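Local coordinates for protein alpha-rhamnosidase (PDB 6I60) that probably catalyses the hydrolysis of terminal non-reducing alpha-L-rhamnose residues from alpha-L-rhamnosides, as a glycoside hydrolase of a thermophilic bacterium, at residues E584-F589 with S642-L647; L512-A517 with I566-Y571; N532-A537 with G542-V547. All blocks are in the same frame, centred on the assembly; numbering follows the deposited sequence.

Contact 1: residues E584-F589 with S642-L647; sequences EHYEGF and SKIAKL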
loop_
_atom_site.group_PDB
_atom_site.type_symbol
_atom_site.label_atom_id
_atom_site.label_comp_id
_atom_site.label_asym_id
_atom_site.label_seq_id
_atom_site.Cartn_x
_atom_site.Cartn_y
_atom_site.Cartn_z
ATOM N N GLU A 584 -12.835 15.421 1.402
ATOM C CA GLU A 584 -13.300 14.555 2.480
ATOM C C GLU A 584 -12.438 14.684 3.731
ATOM O O GLU A 584 -12.945 14.527 4.848
ATOM C CB GLU A 584 -13.333 13.105 1.994
ATOM C CG GLU A 584 -13.755 12.095 3.041
ATOM C CD GLU A 584 -13.567 10.668 2.571
ATOM O OE1 GLU A 584 -13.532 9.758 3.427
ATOM O OE2 GLU A 584 -13.455 10.460 1.343
ATOM N N HIS A 585 -11.144 14.977 3.573
ATOM C CA HIS A 585 -10.223 15.087 4.699
ATOM C C HIS A 585 -9.698 16.509 4.888
ATOM O O HIS A 585 -8.718 16.710 5.614
ATOM C CB HIS A 585 -9.053 14.118 4.526
ATOM C CG HIS A 585 -9.431 12.676 4.663
ATOM N ND1 HIS A 585 -9.652 12.077 5.885
ATOM C CD2 HIS A 585 -9.616 11.710 3.732
ATOM C CE1 HIS A 585 -9.963 10.807 5.700
ATOM N NE2 HIS A 585 -9.949 10.558 4.403
ATOM N N TYR A 586 -10.335 17.501 4.258
ATOM C CA TYR A 586 -9.808 18.863 4.308
ATOM C C TYR A 586 -9.852 19.431 5.721
ATOM O O TYR A 586 -8.916 20.118 6.146
ATOM C CB TYR A 586 -10.578 19.768 3.347
ATOM C CG TYR A 586 -10.018 21.169 3.273
ATOM C CD1 TYR A 586 -10.596 22.208 3.994
ATOM C CD2 TYR A 586 -8.904 21.454 2.493
ATOM C CE1 TYR A 586 -10.083 23.489 3.936
ATOM C CE2 TYR A 586 -8.383 22.735 2.427
ATOM C CZ TYR A 586 -8.979 23.749 3.151
ATOM O OH TYR A 586 -8.471 25.027 3.095
ATOM N N GLU A 587 -10.931 19.164 6.461
ATOM C CA GLU A 587 -11.014 19.647 7.836
ATOM C C GLU A 587 -9.930 19.031 8.711
ATOM O O GLU A 587 -9.405 19.699 9.609
ATOM C CB GLU A 587 -12.400 19.355 8.412
ATOM C CG GLU A 587 -13.425 20.441 8.127
ATOM C CD GLU A 587 -14.517 20.505 9.179
ATOM O OE1 GLU A 587 -14.661 19.533 9.952
ATOM O OE2 GLU A 587 -15.230 21.529 9.233
ATOM N N GLY A 588 -9.580 17.767 8.465
ATOM C CA GLY A 588 -8.473 17.165 9.186
ATOM C C GLY A 588 -7.142 17.818 8.874
ATOM O O GLY A 588 -6.276 17.915 9.749
ATOM N N PHE A 589 -6.960 18.276 7.634
ATOM C CA PHE A 589 -5.738 18.990 7.281
ATOM C C PHE A 589 -5.666 20.327 8.006
ATOM O O PHE A 589 -4.619 20.697 8.550
ATOM C CB PHE A 589 -5.661 19.208 5.768
ATOM C CG PHE A 589 -5.847 17.959 4.950
ATOM C CD1 PHE A 589 -5.564 16.707 5.476
ATOM C CD2 PHE A 589 -6.297 18.042 3.642
ATOM C CE1 PHE A 589 -5.736 15.569 4.717
ATOM C CE2 PHE A 589 -6.468 16.907 2.878
ATOM C CZ PHE A 589 -6.187 15.671 3.416
ATOM N N SER A 642 -2.382 25.227 1.274
ATOM C CA SER A 642 -2.807 26.387 0.498
ATOM C C SER A 642 -3.016 26.024 -0.966
ATOM O O SER A 642 -3.832 26.652 -1.651
ATOM C CB SER A 642 -1.784 27.515 0.631
ATOM O OG SER A 642 -0.801 27.437 -0.385
ATOM N N LYS A 643 -2.290 25.019 -1.461
ATOM C CA LYS A 643 -2.519 24.541 -2.820
ATOM C C LYS A 643 -3.824 23.761 -2.913
ATOM O O LYS A 643 -4.524 23.828 -3.931
ATOM C CB LYS A 643 -1.342 23.682 -3.281
ATOM C CG LYS A 643 -0.909 23.937 -4.717
ATOM C CD LYS A 643 0.601 23.839 -4.874
ATOM C CE LYS A 643 1.039 24.270 -6.267
ATOM N NZ LYS A 643 2.524 24.322 -6.402
ATOM N N ILE A 644 -4.168 23.020 -1.858
ATOM C CA ILE A 644 -5.439 22.303 -1.827
ATOM C C ILE A 644 -6.597 23.279 -1.656
ATOM O O ILE A 644 -7.670 23.104 -2.248
ATOM C CB ILE A 644 -5.420 21.237 -0.713
ATOM C CG1 ILE A 644 -4.461 20.100 -1.077
ATOM C CG2 ILE A 644 -6.819 20.694 -0.454
ATOM C CD1 ILE A 644 -4.233 19.107 0.043
ATOM N N ALA A 645 -6.397 24.328 -0.853
ATOM C CA ALA A 645 -7.454 25.312 -0.646
ATOM C C ALA A 645 -7.806 26.026 -1.943
ATOM O O ALA A 645 -8.986 26.232 -2.246
ATOM C CB ALA A 645 -7.034 26.319 0.425
ATOM N N LYS A 646 -6.794 26.409 -2.725
ATOM C CA LYS A 646 -7.060 27.063 -4.001
ATOM C C LYS A 646 -7.768 26.126 -4.970
ATOM O O LYS A 646 -8.590 26.577 -5.778
ATOM C CB LYS A 646 -5.758 27.576 -4.613
ATOM C CG LYS A 646 -5.945 28.323 -5.923
ATOM C CD LYS A 646 -4.704 29.114 -6.293
ATOM C CE LYS A 646 -5.031 30.210 -7.292
ATOM N NZ LYS A 646 -6.395 30.769 -7.072
ATOM N N LEU A 647 -7.471 24.826 -4.900
ATOM C CA LEU A 647 -8.131 23.863 -5.775
ATOM C C LEU A 647 -9.620 23.767 -5.475
ATOM O O LEU A 647 -10.442 23.714 -6.396
ATOM C CB LEU A 647 -7.474 22.492 -5.633
ATOM C CG LEU A 647 -6.138 22.295 -6.344
ATOM C CD1 LEU A 647 -5.386 21.115 -5.745
ATOM C CD2 LEU A 647 -6.360 22.105 -7.835
#
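A helix-to-helix contact in the mainly helical six-hairpin glycosidase domain brings Y586 and F589, in the first turn of helix 586-599, against I644 and A645 near the end of helix 626-648. The closest backbones across it, at the CA atoms of Y586 and I644, are 8.3 Å apart, so large side chains are needed to bridge the gap. Y586 does most of this. Its CG stands anti to the backbone N (chi1 -176°), which sends the ring across to the other helix. There I644 comes in at the ring's edge, near its plane, with CG2 lying 3.7 Å from Y586 CD2. The two side chains run past each other in opposite directions, and the phenol reaches on to A645, whose CB lies 3.3 Å from Y586 OH. The small methyl of A645 suits this place, since the end of the tyrosine lies directly against it. Tyrosine suits its own place too: its ring is greasy toward I644, while its hydroxyl, buried with it, is hydrogen-bonded to D653 of helix 651-672.

F589 takes the other branch of I644. CD1, at the end of the longer arm, comes within 4.2 Å of F589 CE2, so the beta-branched isoleucine serves both aromatic rings. One face of the F589 ring has the carbonyl oxygen of H585 above its centre, and that oxygen also accepts the backbone N-H of F589, 3.1 Å from O to N. H585 is the N-cap of the helix, and its ND1 is hydrogen-bonded to Y565 OH. Y565 also meets F589 edge-to-face. Around the contact, L641 and L648 add to the packing on Y586, helix 564-576 lies against F589 and I644, and helix 651-672 against A645.

Contact 2: residues L512-A517 with I566-Y571; sequences LSAEEA and ITIAWY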
loop_
_atom_site.group_PDB
_atom_site.type_symbol
_atom_site.label_atom_id
_atom_site.label_comp_id
_atom_site.label_asym_id
_atom_site.label_seq_id
_atom_site.Cartn_x
_atom_site.Cartn_y
_atom_site.Cartn_z
ATOM N N LEU A 512 7.312 8.534 3.121
ATOM C CA LEU A 512 8.477 8.651 2.250
ATOM C C LEU A 512 8.455 7.632 1.119
ATOM O O LEU A 512 9.051 7.872 0.062
ATOM C CB LEU A 512 9.759 8.499 3.067
ATOM C CG LEU A 512 10.035 9.610 4.080
ATOM C CD1 LEU A 512 11.037 9.140 5.116
ATOM C CD2 LEU A 512 10.524 10.871 3.381
ATOM N N SER A 513 7.791 6.493 1.313
ATOM C CA SER A 513 7.714 5.459 0.291
ATOM C C SER A 513 6.371 5.442 -0.428
ATOM O O SER A 513 6.107 4.517 -1.202
ATOM C CB SER A 513 8.002 4.084 0.902
ATOM O OG SER A 513 7.004 3.704 1.834
ATOM N N ALA A 514 5.524 6.448 -0.202
ATOM C CA ALA A 514 4.205 6.452 -0.827
ATOM C C ALA A 514 4.301 6.681 -2.330
ATOM O O ALA A 514 3.532 6.098 -3.101
ATOM C CB ALA A 514 3.316 7.510 -0.173
ATOM N N GLU A 515 5.239 7.526 -2.766
ATOM C CA GLU A 515 5.390 7.782 -4.195
ATOM C C GLU A 515 5.904 6.554 -4.935
ATOM O O GLU A 515 5.512 6.314 -6.084
ATOM C CB GLU A 515 6.324 8.971 -4.421
ATOM C CG GLU A 515 6.376 9.458 -5.860
ATOM C CD GLU A 515 7.187 10.731 -6.017
ATOM O OE1 GLU A 515 8.315 10.790 -5.487
ATOM O OE2 GLU A 515 6.694 11.674 -6.671
ATOM N N GLU A 516 6.772 5.764 -4.298
ATOM C CA GLU A 516 7.277 4.558 -4.945
ATOM C C GLU A 516 6.174 3.521 -5.117
ATOM O O GLU A 516 6.044 2.917 -6.188
ATOM C CB GLU A 516 8.438 3.979 -4.136
ATOM C CG GLU A 516 8.700 2.501 -4.384
ATOM C CD GLU A 516 8.005 1.607 -3.374
ATOM O OE1 GLU A 516 7.319 0.652 -3.797
ATOM O OE2 GLU A 516 8.138 1.863 -2.160
ATOM N N ALA A 517 5.370 3.305 -4.072
ATOM C CA ALA A 517 4.315 2.298 -4.137
ATOM C C ALA A 517 3.277 2.651 -5.194
ATOM O O ALA A 517 2.745 1.766 -5.878
ATOM C CB ALA A 517 3.658 2.145 -2.766
ATOM N N ILE A 566 -1.528 14.774 4.932
ATOM C CA ILE A 566 -1.724 15.629 3.766
ATOM C C ILE A 566 -0.909 15.136 2.574
ATOM O O ILE A 566 -1.325 15.313 1.423
ATOM C CB ILE A 566 -1.375 17.087 4.102
ATOM C CG1 ILE A 566 0.057 17.182 4.617
ATOM C CG2 ILE A 566 -2.322 17.645 5.140
ATOM C CD1 ILE A 566 0.848 18.252 3.943
ATOM N N THR A 567 0.251 14.523 2.817
ATOM C CA THR A 567 1.110 14.101 1.715
ATOM C C THR A 567 0.476 12.960 0.930
ATOM O O THR A 567 0.362 13.028 -0.299
ATOM C CB THR A 567 2.486 13.690 2.244
ATOM O OG1 THR A 567 3.187 14.851 2.707
ATOM C CG2 THR A 567 3.301 13.011 1.152
ATOM N N ILE A 568 0.054 11.901 1.626
ATOM C CA ILE A 568 -0.563 10.769 0.942
ATOM C C ILE A 568 -1.848 11.206 0.251
ATOM O O ILE A 568 -2.148 10.771 -0.868
ATOM C CB ILE A 568 -0.807 9.615 1.933
ATOM C CG1 ILE A 568 0.528 9.060 2.433
ATOM C CG2 ILE A 568 -1.625 8.513 1.284
ATOM C CD1 ILE A 568 0.392 8.060 3.557
ATOM N N ALA A 569 -2.617 12.088 0.892
ATOM C CA ALA A 569 -3.831 12.596 0.263
ATOM C C ALA A 569 -3.504 13.412 -0.982
ATOM O O ALA A 569 -4.193 13.297 -2.003
ATOM C CB ALA A 569 -4.632 13.429 1.261
ATOM N N TRP A 570 -2.456 14.237 -0.920
ATOM C CA TRP A 570 -2.040 14.987 -2.101
ATOM C C TRP A 570 -1.527 14.060 -3.195
ATOM O O TRP A 570 -1.686 14.359 -4.384
ATOM C CB TRP A 570 -0.969 16.012 -1.727
ATOM C CG TRP A 570 -0.411 16.752 -2.901
ATOM C CD1 TRP A 570 0.758 16.491 -3.553
ATOM C CD2 TRP A 570 -0.999 17.875 -3.567
ATOM N NE1 TRP A 570 0.935 17.382 -4.585
ATOM C CE2 TRP A 570 -0.129 18.243 -4.614
ATOM C CE3 TRP A 570 -2.176 18.607 -3.380
ATOM C CZ2 TRP A 570 -0.399 19.310 -5.469
ATOM C CZ3 TRP A 570 -2.441 19.666 -4.230
ATOM C CH2 TRP A 570 -1.557 20.007 -5.262
ATOM N N TYR A 571 -0.914 12.937 -2.816
ATOM C CA TYR A 571 -0.472 11.963 -3.809
ATOM C C TYR A 571 -1.658 11.351 -4.542
ATOM O O TYR A 571 -1.594 11.119 -5.755
ATOM C CB TYR A 571 0.367 10.873 -3.141
ATOM C CG TYR A 571 1.820 11.245 -2.936
ATOM C CD1 TYR A 571 2.427 12.216 -3.723
ATOM C CD2 TYR A 571 2.584 10.624 -1.955
ATOM C CE1 TYR A 571 3.753 12.557 -3.538
ATOM C CE2 TYR A 571 3.910 10.961 -1.763
ATOM C CZ TYR A 571 4.489 11.927 -2.557
ATOM O OH TYR A 571 5.809 12.264 -2.371
#
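The Y571 ring turns its edge to A514, whose CB lies near the ring plane, 3.7 Å from Y571 CD2. Farther round the ring, the backbone N of E515 approaches CE2 obliquely, and E515 CB sits 3.9 Å from Y571 OH. The side chains of E515 and Y571 cross at about a right angle, yet their flat ends are nearly aligned, the carboxylate and ring planes being 23° apart. E515 is extended from CB on (chi1 -171°, CG beside the carbonyl carbon), and this carries its carboxylate past the phenol. R765 then joins the two residues: its NH2 makes a salt bridge to E515 OE1 and a hydrogen bond to Y571 OH, while Y575 OH is bonded to E515 OE2. Buried charge and hydroxyl are thus matched by partners. A514 suits the closest approach of the backbones, 6.7 Å from its CA to that of I568, because its methyl is small enough to fit there; I568 CG1 also touches this methyl, 4.1 Å from A514 CB. The start of helix 514-520 is in this way laid against helix 564-576, with Y527 of helix 524-535 touching both A514 and I568, and helix 473-488 meeting S513 and A517.

Contact 3: residues N532-A537 with G542-V547; sequences NDIRDA and GSLSDV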
loop_
_atom_site.group_PDB
_atom_site.type_symbol
_atom_site.label_atom_id
_atom_site.label_comp_id
_atom_site.label_asym_id
_atom_site.label_seq_id
_atom_site.Cartn_x
_atom_site.Cartn_y
_atom_site.Cartn_z
ATOM N N ASN A 532 -8.392 7.034 6.080
ATOM C CA ASN A 532 -9.434 6.968 7.097
ATOM C C ASN A 532 -8.848 6.602 8.454
ATOM O O ASN A 532 -9.299 7.109 9.487
ATOM C CB ASN A 532 -10.509 5.962 6.688
ATOM C CG ASN A 532 -11.446 6.507 5.630
ATOM O OD1 ASN A 532 -11.609 7.719 5.489
ATOM N ND2 ASN A 532 -12.071 5.610 4.878
ATOM N N ASP A 533 -7.850 5.711 8.471
ATOM C CA ASP A 533 -7.226 5.318 9.732
ATOM C C ASP A 533 -6.573 6.511 10.416
ATOM O O ASP A 533 -6.642 6.648 11.644
ATOM C CB ASP A 533 -6.198 4.213 9.491
ATOM C CG ASP A 533 -6.838 2.898 9.086
ATOM O OD1 ASP A 533 -8.080 2.792 9.154
ATOM O OD2 ASP A 533 -6.095 1.970 8.698
ATOM N N ILE A 534 -5.931 7.383 9.636
ATOM C CA ILE A 534 -5.363 8.603 10.197
ATOM C C ILE A 534 -6.468 9.521 10.699
ATOM O O ILE A 534 -6.331 10.174 11.740
ATOM C CB ILE A 534 -4.472 9.298 9.150
ATOM C CG1 ILE A 534 -3.318 8.378 8.748
ATOM C CG2 ILE A 534 -3.949 10.624 9.677
ATOM C CD1 ILE A 534 -3.013 8.399 7.271
ATOM N N ARG A 535 -7.588 9.577 9.973
ATOM C CA ARG A 535 -8.723 10.380 10.416
ATOM C C ARG A 535 -9.321 9.827 11.703
ATOM O O ARG A 535 -9.771 10.592 12.565
ATOM C CB ARG A 535 -9.775 10.441 9.309
ATOM C CG ARG A 535 -10.953 11.351 9.606
ATOM C CD ARG A 535 -12.223 10.821 8.963
ATOM N NE ARG A 535 -12.500 9.440 9.352
ATOM C CZ ARG A 535 -13.020 8.523 8.541
ATOM N NH1 ARG A 535 -13.322 8.842 7.288
ATOM N NH2 ARG A 535 -13.241 7.291 8.980
ATOM N N ASP A 536 -9.328 8.502 11.855
ATOM C CA ASP A 536 -9.864 7.863 13.049
ATOM C C ASP A 536 -8.935 7.975 14.251
ATOM O O ASP A 536 -9.339 7.612 15.362
ATOM C CB ASP A 536 -10.159 6.384 12.771
ATOM C CG ASP A 536 -11.511 6.172 12.108
ATOM O OD1 ASP A 536 -11.949 5.006 12.006
ATOM O OD2 ASP A 536 -12.134 7.170 11.686
ATOM N N ALA A 537 -7.709 8.457 14.064
ATOM C CA ALA A 537 -6.773 8.625 15.163
ATOM C C ALA A 537 -6.397 10.079 15.403
ATOM O O ALA A 537 -5.564 10.353 16.275
ATOM C CB ALA A 537 -5.503 7.800 14.915
ATOM N N GLY A 542 -6.082 18.265 16.824
ATOM C CA GLY A 542 -5.459 18.067 15.533
ATOM C C GLY A 542 -4.219 17.206 15.541
ATOM O O GLY A 542 -3.577 17.068 14.493
ATOM N N SER A 543 -3.865 16.619 16.683
ATOM C CA SER A 543 -2.653 15.821 16.785
ATOM C C SER A 543 -2.819 14.482 16.069
ATOM O O SER A 543 -3.929 13.988 15.854
ATOM C CB SER A 543 -2.290 15.580 18.251
ATOM O OG SER A 543 -1.363 16.545 18.713
ATOM N N LEU A 544 -1.683 13.892 15.704
ATOM C CA LEU A 544 -1.646 12.591 15.055
ATOM C C LEU A 544 -0.587 11.725 15.718
ATOM O O LEU A 544 0.419 12.228 16.227
ATOM C CB LEU A 544 -1.353 12.716 13.553
ATOM C CG LEU A 544 -2.426 13.410 12.714
ATOM C CD1 LEU A 544 -1.938 13.643 11.292
ATOM C CD2 LEU A 544 -3.698 12.589 12.721
ATOM N N SER A 545 -0.822 10.417 15.711
ATOM C CA SER A 545 0.110 9.465 16.293
ATOM C C SER A 545 1.198 9.099 15.290
ATOM O O SER A 545 0.986 9.121 14.075
ATOM C CB SER A 545 -0.619 8.202 16.752
ATOM O OG SER A 545 0.161 7.472 17.682
ATOM N N ASP A 546 2.378 8.759 15.818
ATOM C CA ASP A 546 3.481 8.367 14.949
ATOM C C ASP A 546 3.220 7.020 14.284
ATOM O O ASP A 546 3.772 6.746 13.212
ATOM C CB ASP A 546 4.791 8.333 15.735
ATOM C CG ASP A 546 5.451 9.696 15.822
ATOM O OD1 ASP A 546 5.211 10.532 14.926
ATOM O OD2 ASP A 546 6.209 9.932 16.786
ATOM N N VAL A 547 2.393 6.172 14.896
ATOM C CA VAL A 547 1.949 4.929 14.281
ATOM C C VAL A 547 0.430 4.967 14.152
ATOM O O VAL A 547 -0.275 5.422 15.061
ATOM C CB VAL A 547 2.422 3.682 15.066
ATOM C CG1 VAL A 547 3.869 3.843 15.495
ATOM C CG2 VAL A 547 1.546 3.405 16.272
#
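I534 and L544 join the last turns of helix 524-535 to the extended chain that follows it, their side chains meeting at a slant. I534 uses its short branch: with CG1 beside the backbone N (chi1 -61°), CG2 is left facing the loop and comes within 3.6 Å of L544 CD2. The leucine bond to CB does not aim straight at the helix, but its end comes closer, so that both methyls reach I534, CD1 at 4.0 Å from I534 CG2. CD2 also rests against the carbonyl oxygen of I534. Because one buried isoleucine methyl meets both leucine methyls, two branched apolar residues suit the place. The backbone of A537 comes beside S543, with 4.0 Å between A537 O and S543 O, and its CA is 6.5 Å from that of L544; the carbonyl oxygen of A537 is hydrogen-bonded to Y555 OH.

R535 points away from the loop. A bend at its third torsion (chi3 55°) curls the chain back until one face of its guanidinium lies over N532 CA, and it grips D536 side-on, NE and NH2 both bonding OD2 from the same side of the carboxylate plane. The straighter bond is from R535 NH2 to D536 OD2, at 2.9 Å and 158°. D536 has a second cation, R226 of strand 226-233, at its other oxygen, OD1. The contact lies at the end of helix 524-535, with Y565 of helix 564-576 packed on both I534 and L544, and Y592 of helix 586-599 touching L544.

In the fold
All three contacts belong to the six-hairpin glycosidase domain, and their centres form a triangle with sides of about 16 Å. Along the chain, contact 2 opens first, contact 3 forms within its span, and contact 1 comes after both. Helix 564-576 joins contacts 1 and 2: F589 lies on I566 and A569, and I644 and L647 lie on W570. The turn before helix 586-599 reaches contact 3, where H585 packs on N532 and R535. Contacts 2 and 3 do not touch, their nearest atoms being about 5 Å apart, although helices 514-520 and 524-535 are consecutive. Together they join helices 514-520, 524-535, 564-576, 586-599 and 626-648, and the loop after 524-535, through buried contacts.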